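Local coordinates for alkaline serine protease (Pseudoalteromonas sp., PDB 1Y9Z), which probably hydrolyses peptide bonds as a cold-adapted, subtilisin-like serine protease with a catalytic alpha/beta domain and an inserted beta-barrel domain, at residues A[254-259]-A[273-278]; A[332-337]-A[352-357]; A[16-21]-A[88-93]. All blocks are in the same frame, centred on the assembly; numbering follows the deposited sequence.

From the N terminus, interaction 3 closes first: it joins the loop 16-21, ahead of strand 25-30, to segment 88-93, which leads into strand 92-100 of the subtilisin-like sheet. Interaction 1 follows in what is probably the inserted beta-barrel domain, where 254-259 and 273-278 pair as parallel strands with a 13-residue connection between them. Interaction 2, closing a loop around helix 338-345, crosses strand 333-336 over 352-357 in the same large sheet. The three loops are in series; none nests in or crosses another. Interactions 1 and 2 touch, with centres 12 Å apart, because strands 252-263 and 351-360 are neighbours. Interaction 3 is remote, its centre 45 Å from that of interaction 1.

Interaction 1 of 3, residues A[254-259]-A[273-278]; sequences TGALAE and ANKICL
The carbonyl oxygen of A258 accepts the shortest bond of this contact, from L278 N at 2.7 Å with an N-H...O angle of 170°, and the CA of C277 adds a CH...O contact to the same atom. One step back, A258 N donates to I276 O at 2.8 Å. I276 N completes the ladder by donating to A256 O at 2.9 Å. The three bonds put L257 beside I276, A258 beside C277 and E259 beside L278 in parallel register, the two short strands being twisted by 36°. On the face that carries L257, I276 and L278, the L257 side chain lies at about a right angle to that of I276. With CG anti to the backbone N (chi1 -175°), L257 sends CD1 to I276 CG2 at 3.8 Å and to L278 CB at 4.0 Å. CG1 of I276 instead settles against G255 O, at 3.4 Å. Nearby, the CA of G255 lies 3.6 Å from N274 O. On the opposite face the K275 chain bends at chi2 and passes over A256, its CD tightly packed 3.5 Å from A256 CB. C277 on that face is tied by a disulfide to C298. The extended E259 chain ends in a carboxylate shared between K345, by a salt bridge, and the Y309 hydroxyl, so its charge is probably offset by K345, outside the two strands. Strand 351-360 flanks 254-259 antiparallel, strand 305-309 flanks 275-278 parallel, and I276 packs between them on T352, V354 and I307 within the mixed sheet of what is probably the inserted beta-barrel domain.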
loop_
_atom_site.group_PDB
_atom_site.type_symbol
_atom_site.label_atom_id
_atom_site.label_comp_id
_atom_site.label_asym_id
_atom_site.label_seq_id
_atom_site.Cartn_x
_atom_site.Cartn_y
_atom_site.Cartn_z
ATOM N N THR A 254 11.096 -24.515 -11.554
ATOM C CA THR A 254 10.066 -25.544 -11.521
ATOM C C THR A 254 10.592 -26.824 -10.883
ATOM O O THR A 254 11.706 -27.259 -11.170
ATOM C CB THR A 254 9.565 -25.875 -12.941
ATOM O OG1 THR A 254 9.023 -24.694 -13.545
ATOM C CG2 THR A 254 8.484 -26.949 -12.889
ATOM N N GLY A 255 9.780 -27.418 -10.016
ATOM C CA GLY A 255 10.176 -28.645 -9.350
ATOM C C GLY A 255 9.110 -29.129 -8.390
ATOM O O GLY A 255 8.131 -28.430 -8.136
ATOM N N ALA A 256 9.289 -30.334 -7.861
ATOM C CA ALA A 256 8.327 -30.889 -6.920
ATOM C C ALA A 256 8.337 -30.051 -5.646
ATOM O O ALA A 256 9.398 -29.654 -5.163
ATOM C CB ALA A 256 8.679 -32.336 -6.601
ATOM N N LEU A 257 7.152 -29.780 -5.109
ATOM C CA LEU A 257 7.037 -28.989 -3.890
ATOM C C LEU A 257 7.427 -29.814 -2.669
ATOM O O LEU A 257 6.901 -30.906 -2.449
ATOM C CB LEU A 257 5.603 -28.475 -3.724
ATOM C CG LEU A 257 5.356 -27.535 -2.539
ATOM C CD1 LEU A 257 6.155 -26.253 -2.724
ATOM C CD2 LEU A 257 3.870 -27.228 -2.432
ATOM N N ALA A 258 8.360 -29.285 -1.885
ATOM C CA ALA A 258 8.824 -29.948 -0.673
ATOM C C ALA A 258 8.943 -28.893 0.418
ATOM O O ALA A 258 9.361 -27.766 0.155
ATOM C CB ALA A 258 10.174 -30.606 -0.918
ATOM N N GLU A 259 8.574 -29.253 1.641
ATOM C CA GLU A 259 8.641 -28.305 2.743
ATOM C C GLU A 259 9.755 -28.586 3.736
ATOM O O GLU A 259 10.025 -29.737 4.087
ATOM C CB GLU A 259 7.301 -28.255 3.484
ATOM C CG GLU A 259 7.375 -27.561 4.840
ATOM C CD GLU A 259 6.013 -27.261 5.428
ATOM O OE1 GLU A 259 5.121 -28.131 5.356
ATOM O OE2 GLU A 259 5.837 -26.150 5.974
ATOM N N ALA A 273 17.280 -30.472 -3.583
ATOM C CA ALA A 273 17.754 -30.440 -4.960
ATOM C C ALA A 273 16.592 -30.688 -5.918
ATOM O O ALA A 273 15.786 -31.595 -5.706
ATOM C CB ALA A 273 18.838 -31.492 -5.165
ATOM N N ASN A 274 16.506 -29.872 -6.964
ATOM C CA ASN A 274 15.451 -29.993 -7.967
ATOM C C ASN A 274 14.045 -29.866 -7.385
ATOM O O ASN A 274 13.079 -30.359 -7.968
ATOM C CB ASN A 274 15.576 -31.330 -8.702
ATOM C CG ASN A 274 16.836 -31.417 -9.541
ATOM O OD1 ASN A 274 17.028 -30.638 -10.476
ATOM N ND2 ASN A 274 17.704 -32.366 -9.209
ATOM N N LYS A 275 13.931 -29.194 -6.245
ATOM C CA LYS A 275 12.635 -29.025 -5.597
ATOM C C LYS A 275 12.303 -27.563 -5.320
ATOM O O LYS A 275 13.190 -26.711 -5.267
ATOM C CB LYS A 275 12.620 -29.778 -4.263
ATOM C CG LYS A 275 12.841 -31.280 -4.352
ATOM C CD LYS A 275 11.571 -32.015 -4.743
ATOM C CE LYS A 275 11.751 -33.522 -4.602
ATOM N NZ LYS A 275 10.492 -34.272 -4.868
ATOM N N ILE A 276 11.012 -27.283 -5.166
ATOM C CA ILE A 276 10.552 -25.945 -4.815
ATOM C C ILE A 276 10.392 -26.091 -3.310
ATOM O O ILE A 276 9.622 -26.927 -2.835
ATOM C CB ILE A 276 9.193 -25.600 -5.460
ATOM C CG1 ILE A 276 9.351 -25.489 -6.979
ATOM C CG2 ILE A 276 8.660 -24.293 -4.883
ATOM C CD1 ILE A 276 10.377 -24.460 -7.425
ATOM N N CYS A 277 11.134 -25.284 -2.568
ATOM C CA CYS A 277 11.147 -25.357 -1.117
ATOM C C CYS A 277 10.182 -24.424 -0.398
ATOM O O CYS A 277 10.309 -23.201 -0.465
ATOM C CB CYS A 277 12.575 -25.100 -0.655
ATOM S SG CYS A 277 12.995 -25.352 1.095
ATOM N N LEU A 278 9.216 -25.027 0.287
ATOM C CA LEU A 278 8.224 -24.294 1.064
ATOM C C LEU A 278 8.757 -24.239 2.490
ATOM O O LEU A 278 9.199 -25.253 3.031
ATOM C CB LEU A 278 6.883 -25.032 1.043
ATOM C CG LEU A 278 5.715 -24.415 1.820
ATOM C CD1 LEU A 278 5.286 -23.111 1.160
ATOM C CD2 LEU A 278 4.555 -25.396 1.851
#

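Interaction 2 of 3, residues A[332-337]-A[352-357]; sequences PSVSVD and TTVSNQ
N356 turns its CG anti to its own carbonyl carbon (chi1 -75°), carrying the amide over to the start of the other strand, while V334 likewise sets CG1 anti to its carbonyl carbon, which brings it to N356 OD1 and V354 CG1, and tucks CG2 between its backbone N and carbonyl carbon. ND2 of N356 then donates to S333 O at 3.1 Å, and the N-H...O angle of 171° makes the bond nearly straight. The acceptor lies in the amide plane, yet the donor stands well above the carbonyl plane of S333. A second acceptor, I249 O, also takes a bond from ND2, so two backbone carbonyls fix the rotation of the amide. Its other atom, OD1, faces V334 CG1 at 3.2 Å; it is buried and has no hydrogen-bond partner in the model. Strands 333-336 and 352-357 run at 99° to each other with axes 7.0 Å apart, joined by side chains without any beta bridge: they belong to separate parts of one curled sheet, consistent with side chains filling the inside of the inserted beta-barrel domain. Strand 333-336 pairs there with 305-309 and 232-240, whereas 351-360 pairs with 214-221 and 252-263. V334 and V354 meet tip to tip, CG1 to CG1 at 3.7 Å, and V334 CG2 is also 4.0 Å from V354 CG1. Both valines rest on I307. P332, just before strand 333-336, lies beside N356 and V354, its CB 4.0 Å from N356 ND2 and its CG 4.1 Å from V354 O.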
loop_
_atom_site.group_PDB
_atom_site.type_symbol
_atom_site.label_atom_id
_atom_site.label_comp_id
_atom_site.label_asym_id
_atom_site.label_seq_id
_atom_site.Cartn_x
_atom_site.Cartn_y
_atom_site.Cartn_z
ATOM N N PRO A 332 14.961 -17.751 -7.439
ATOM C CA PRO A 332 13.745 -16.975 -7.180
ATOM C C PRO A 332 13.070 -17.387 -5.876
ATOM O O PRO A 332 12.831 -18.570 -5.633
ATOM C CB PRO A 332 12.884 -17.261 -8.411
ATOM C CG PRO A 332 13.314 -18.642 -8.811
ATOM C CD PRO A 332 14.811 -18.586 -8.645
ATOM N N SER A 333 12.783 -16.403 -5.032
ATOM C CA SER A 333 12.123 -16.658 -3.759
ATOM C C SER A 333 10.977 -15.667 -3.579
ATOM O O SER A 333 11.075 -14.508 -3.991
ATOM C CB SER A 333 13.131 -16.555 -2.606
ATOM O OG SER A 333 13.780 -15.298 -2.579
ATOM N N VAL A 334 9.889 -16.134 -2.974
ATOM C CA VAL A 334 8.709 -15.303 -2.768
ATOM C C VAL A 334 8.144 -15.420 -1.356
ATOM O O VAL A 334 8.544 -16.292 -0.582
ATOM C CB VAL A 334 7.592 -15.686 -3.766
ATOM C CG1 VAL A 334 8.106 -15.565 -5.194
ATOM C CG2 VAL A 334 7.108 -17.106 -3.494
ATOM N N SER A 335 7.203 -14.534 -1.040
ATOM C CA SER A 335 6.555 -14.506 0.266
ATOM C C SER A 335 5.036 -14.572 0.114
ATOM O O SER A 335 4.461 -13.876 -0.720
ATOM C CB SER A 335 6.942 -13.222 1.008
ATOM O OG SER A 335 6.168 -13.045 2.183
ATOM N N VAL A 336 4.392 -15.416 0.917
ATOM C CA VAL A 336 2.938 -15.561 0.892
ATOM C C VAL A 336 2.423 -15.555 2.332
ATOM O O VAL A 336 3.191 -15.797 3.265
ATOM C CB VAL A 336 2.496 -16.883 0.205
ATOM C CG1 VAL A 336 2.961 -16.905 -1.247
ATOM C CG2 VAL A 336 3.054 -18.079 0.960
ATOM N N ASP A 337 1.133 -15.285 2.518
ATOM C CA ASP A 337 0.581 -15.254 3.868
ATOM C C ASP A 337 0.437 -16.663 4.434
ATOM O O ASP A 337 0.628 -17.649 3.717
ATOM C CB ASP A 337 -0.753 -14.482 3.899
ATOM C CG ASP A 337 -1.865 -15.164 3.128
ATOM O OD1 ASP A 337 -2.867 -14.480 2.829
ATOM O OD2 ASP A 337 -1.759 -16.372 2.837
ATOM N N THR A 352 5.683 -27.618 -9.124
ATOM C CA THR A 352 5.372 -26.219 -8.857
ATOM C C THR A 352 6.350 -25.280 -9.545
ATOM O O THR A 352 7.548 -25.554 -9.618
ATOM C CB THR A 352 5.414 -25.934 -7.342
ATOM O OG1 THR A 352 4.543 -26.843 -6.661
ATOM C CG2 THR A 352 4.971 -24.506 -7.052
ATOM N N THR A 353 5.829 -24.168 -10.051
ATOM C CA THR A 353 6.660 -23.175 -10.711
ATOM C C THR A 353 6.566 -21.866 -9.943
ATOM O O THR A 353 5.481 -21.310 -9.778
ATOM C CB THR A 353 6.209 -22.927 -12.161
ATOM O OG1 THR A 353 6.286 -24.152 -12.900
ATOM C CG2 THR A 353 7.102 -21.885 -12.828
ATOM N N VAL A 354 7.708 -21.396 -9.459
ATOM C CA VAL A 354 7.776 -20.140 -8.727
ATOM C C VAL A 354 8.498 -19.166 -9.637
ATOM O O VAL A 354 9.518 -19.509 -10.236
ATOM C CB VAL A 354 8.577 -20.286 -7.419
ATOM C CG1 VAL A 354 8.673 -18.937 -6.714
ATOM C CG2 VAL A 354 7.912 -21.307 -6.520
ATOM N N SER A 355 7.978 -17.952 -9.749
ATOM C CA SER A 355 8.611 -16.984 -10.620
ATOM C C SER A 355 8.533 -15.545 -10.146
ATOM O O SER A 355 7.531 -15.115 -9.576
ATOM C CB SER A 355 7.996 -17.074 -12.015
ATOM O OG SER A 355 6.609 -16.790 -11.970
ATOM N N ASN A 356 9.620 -14.820 -10.377
ATOM C CA ASN A 356 9.699 -13.400 -10.062
ATOM C C ASN A 356 9.927 -12.764 -11.425
ATOM O O ASN A 356 10.787 -13.211 -12.185
ATOM C CB ASN A 356 10.879 -13.082 -9.144
ATOM C CG ASN A 356 10.633 -13.498 -7.710
ATOM O OD1 ASN A 356 9.490 -13.568 -7.259
ATOM N ND2 ASN A 356 11.709 -13.758 -6.979
ATOM N N GLN A 357 9.154 -11.733 -11.743
ATOM C CA GLN A 357 9.281 -11.078 -13.035
ATOM C C GLN A 357 9.457 -9.574 -12.907
ATOM O O GLN A 357 8.710 -8.914 -12.187
ATOM C CB GLN A 357 8.043 -11.378 -13.882
ATOM C CG GLN A 357 7.835 -12.859 -14.160
ATOM C CD GLN A 357 6.484 -13.155 -14.777
ATOM O OE1 GLN A 357 6.118 -12.585 -15.805
ATOM N NE2 GLN A 357 5.734 -14.058 -14.152
#

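Interaction 3 of 3, residues A[16-21]-A[88-93]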
loop_
_atom_site.group_PDB
_atom_site.type_symbol
_atom_site.label_atom_id
_atom_site.label_comp_id
_atom_site.label_asym_id
_atom_site.label_seq_id
_atom_site.Cartn_x
_atom_site.Cartn_y
_atom_site.Cartn_z
ATOM N N LEU A 16 -19.702 -1.235 -2.477
ATOM C CA LEU A 16 -20.397 0.016 -2.763
ATOM C C LEU A 16 -20.208 0.346 -4.240
ATOM O O LEU A 16 -19.536 -0.389 -4.961
ATOM C CB LEU A 16 -19.837 1.152 -1.900
ATOM C CG LEU A 16 -20.039 1.039 -0.387
ATOM C CD1 LEU A 16 -19.435 2.260 0.296
ATOM C CD2 LEU A 16 -21.525 0.930 -0.070
ATOM N N SER A 17 -20.803 1.448 -4.685
ATOM C CA SER A 17 -20.693 1.869 -6.078
ATOM C C SER A 17 -20.265 3.326 -6.173
ATOM O O SER A 17 -20.794 4.178 -5.463
ATOM C CB SER A 17 -22.033 1.696 -6.793
ATOM O OG SER A 17 -22.005 2.322 -8.065
ATOM N N ASP A 18 -19.313 3.608 -7.058
ATOM C CA ASP A 18 -18.822 4.969 -7.239
ATOM C C ASP A 18 -19.592 5.717 -8.325
ATOM O O ASP A 18 -19.102 6.702 -8.869
ATOM C CB ASP A 18 -17.326 4.955 -7.588
ATOM C CG ASP A 18 -17.042 4.354 -8.958
ATOM O OD1 ASP A 18 -17.994 3.925 -9.643
ATOM O OD2 ASP A 18 -15.856 4.311 -9.354
ATOM N N SER A 19 -20.803 5.262 -8.629
ATOM C CA SER A 19 -21.605 5.892 -9.675
ATOM C C SER A 19 -21.830 7.388 -9.482
ATOM O O SER A 19 -22.010 8.113 -10.457
ATOM C CB SER A 19 -22.963 5.191 -9.810
ATOM O OG SER A 19 -23.795 5.454 -8.695
ATOM N N GLN A 20 -21.812 7.854 -8.237
ATOM C CA GLN A 20 -22.034 9.274 -7.971
ATOM C C GLN A 20 -20.760 10.034 -7.617
ATOM O O GLN A 20 -20.815 11.217 -7.270
ATOM C CB GLN A 20 -23.052 9.443 -6.839
ATOM C CG GLN A 20 -24.390 8.764 -7.099
ATOM C CD GLN A 20 -25.009 9.176 -8.423
ATOM O OE1 GLN A 20 -25.245 10.360 -8.671
ATOM N NE2 GLN A 20 -25.273 8.199 -9.281
ATOM N N ALA A 21 -19.614 9.367 -7.719
ATOM C CA ALA A 21 -18.337 9.994 -7.379
ATOM C C ALA A 21 -17.990 11.186 -8.264
ATOM O O ALA A 21 -17.039 11.918 -7.981
ATOM C CB ALA A 21 -17.221 8.960 -7.426
ATOM N N ASN A 88 -14.574 2.807 -11.586
ATOM C CA ASN A 88 -15.429 2.928 -12.760
ATOM C C ASN A 88 -15.404 4.219 -13.568
ATOM O O ASN A 88 -16.376 4.542 -14.257
ATOM C CB ASN A 88 -16.864 2.576 -12.368
ATOM C CG ASN A 88 -16.964 1.209 -11.717
ATOM O OD1 ASN A 88 -17.166 1.095 -10.508
ATOM N ND2 ASN A 88 -16.801 0.161 -12.517
ATOM N N GLN A 89 -14.300 4.955 -13.495
ATOM C CA GLN A 89 -14.146 6.183 -14.269
ATOM C C GLN A 89 -15.227 7.236 -14.006
ATOM O O GLN A 89 -15.758 7.849 -14.936
ATOM C CB GLN A 89 -14.104 5.821 -15.759
ATOM C CG GLN A 89 -12.910 4.948 -16.128
ATOM C CD GLN A 89 -13.070 4.251 -17.465
ATOM O OE1 GLN A 89 -13.674 3.181 -17.554
ATOM N NE2 GLN A 89 -12.530 4.857 -18.513
ATOM N N ASN A 90 -15.528 7.455 -12.732
ATOM C CA ASN A 90 -16.536 8.432 -12.330
ATOM C C ASN A 90 -15.923 9.570 -11.516
ATOM O O ASN A 90 -16.163 10.745 -11.790
ATOM C CB ASN A 90 -17.629 7.747 -11.507
ATOM C CG ASN A 90 -18.518 6.853 -12.348
ATOM O OD1 ASN A 90 -18.812 5.717 -11.970
ATOM N ND2 ASN A 90 -18.961 7.366 -13.490
ATOM N N ALA A 91 -15.130 9.212 -10.512
ATOM C CA ALA A 91 -14.501 10.206 -9.654
ATOM C C ALA A 91 -13.602 11.164 -10.420
ATOM O O ALA A 91 -12.970 10.788 -11.407
ATOM C CB ALA A 91 -13.696 9.509 -8.569
ATOM N N ASN A 92 -13.559 12.411 -9.962
ATOM C CA ASN A 92 -12.701 13.415 -10.572
ATOM C C ASN A 92 -11.419 13.409 -9.763
ATOM O O ASN A 92 -11.452 13.463 -8.533
ATOM C CB ASN A 92 -13.342 14.799 -10.506
ATOM C CG ASN A 92 -14.629 14.876 -11.286
ATOM O OD1 ASN A 92 -14.634 14.762 -12.512
ATOM N ND2 ASN A 92 -15.737 15.055 -10.577
ATOM N N ILE A 93 -10.295 13.335 -10.462
ATOM C CA ILE A 93 -8.990 13.303 -9.821
ATOM C C ILE A 93 -8.137 14.451 -10.331
ATOM O O ILE A 93 -8.054 14.677 -11.538
ATOM C CB ILE A 93 -8.256 11.988 -10.147
ATOM C CG1 ILE A 93 -9.137 10.795 -9.775
ATOM C CG2 ILE A 93 -6.925 11.932 -9.405
ATOM C CD1 ILE A 93 -8.591 9.461 -10.243
HETATM O O HOH W 1 -14.393 6.411 -10.382
#
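D18 OD2 accepts a hydrogen bond from N88 N at 3.0 Å, linking a type I beta turn, D18 to A21, to the loop that enters strand 92-100 of the subtilisin-like parallel sheet. The aspartate holds CG between its backbone N and carbonyl carbon (chi1 68°), which swings the carboxylate across to 88-90. OD2 receives the N88 N-H on its syn lone pair, the side of OD1. A water donates to the same OD2 and accepts from N90 N at 2.8 Å, bridging the carboxylate to the loop a second time. The N88 side chain crosses that of D18 at a slant and N90 at about a right angle; both amide planes are steeply turned from the carboxylate (81° and 78°). Replaced by an alanine, D18 would give up both OD2 links, and N88 N would probably be left without its acceptor and the loop freer to shift. The turn is closed by A21 N to D18 O at 2.9 Å; the A21 methyl points toward 88-93. L381 of helix 368-385 and M86 also border D18. A21 CB meets A91 CB at 3.7 Å, and the CA-H of A91 points almost straight at A21 O, with CA 3.5 Å from that oxygen.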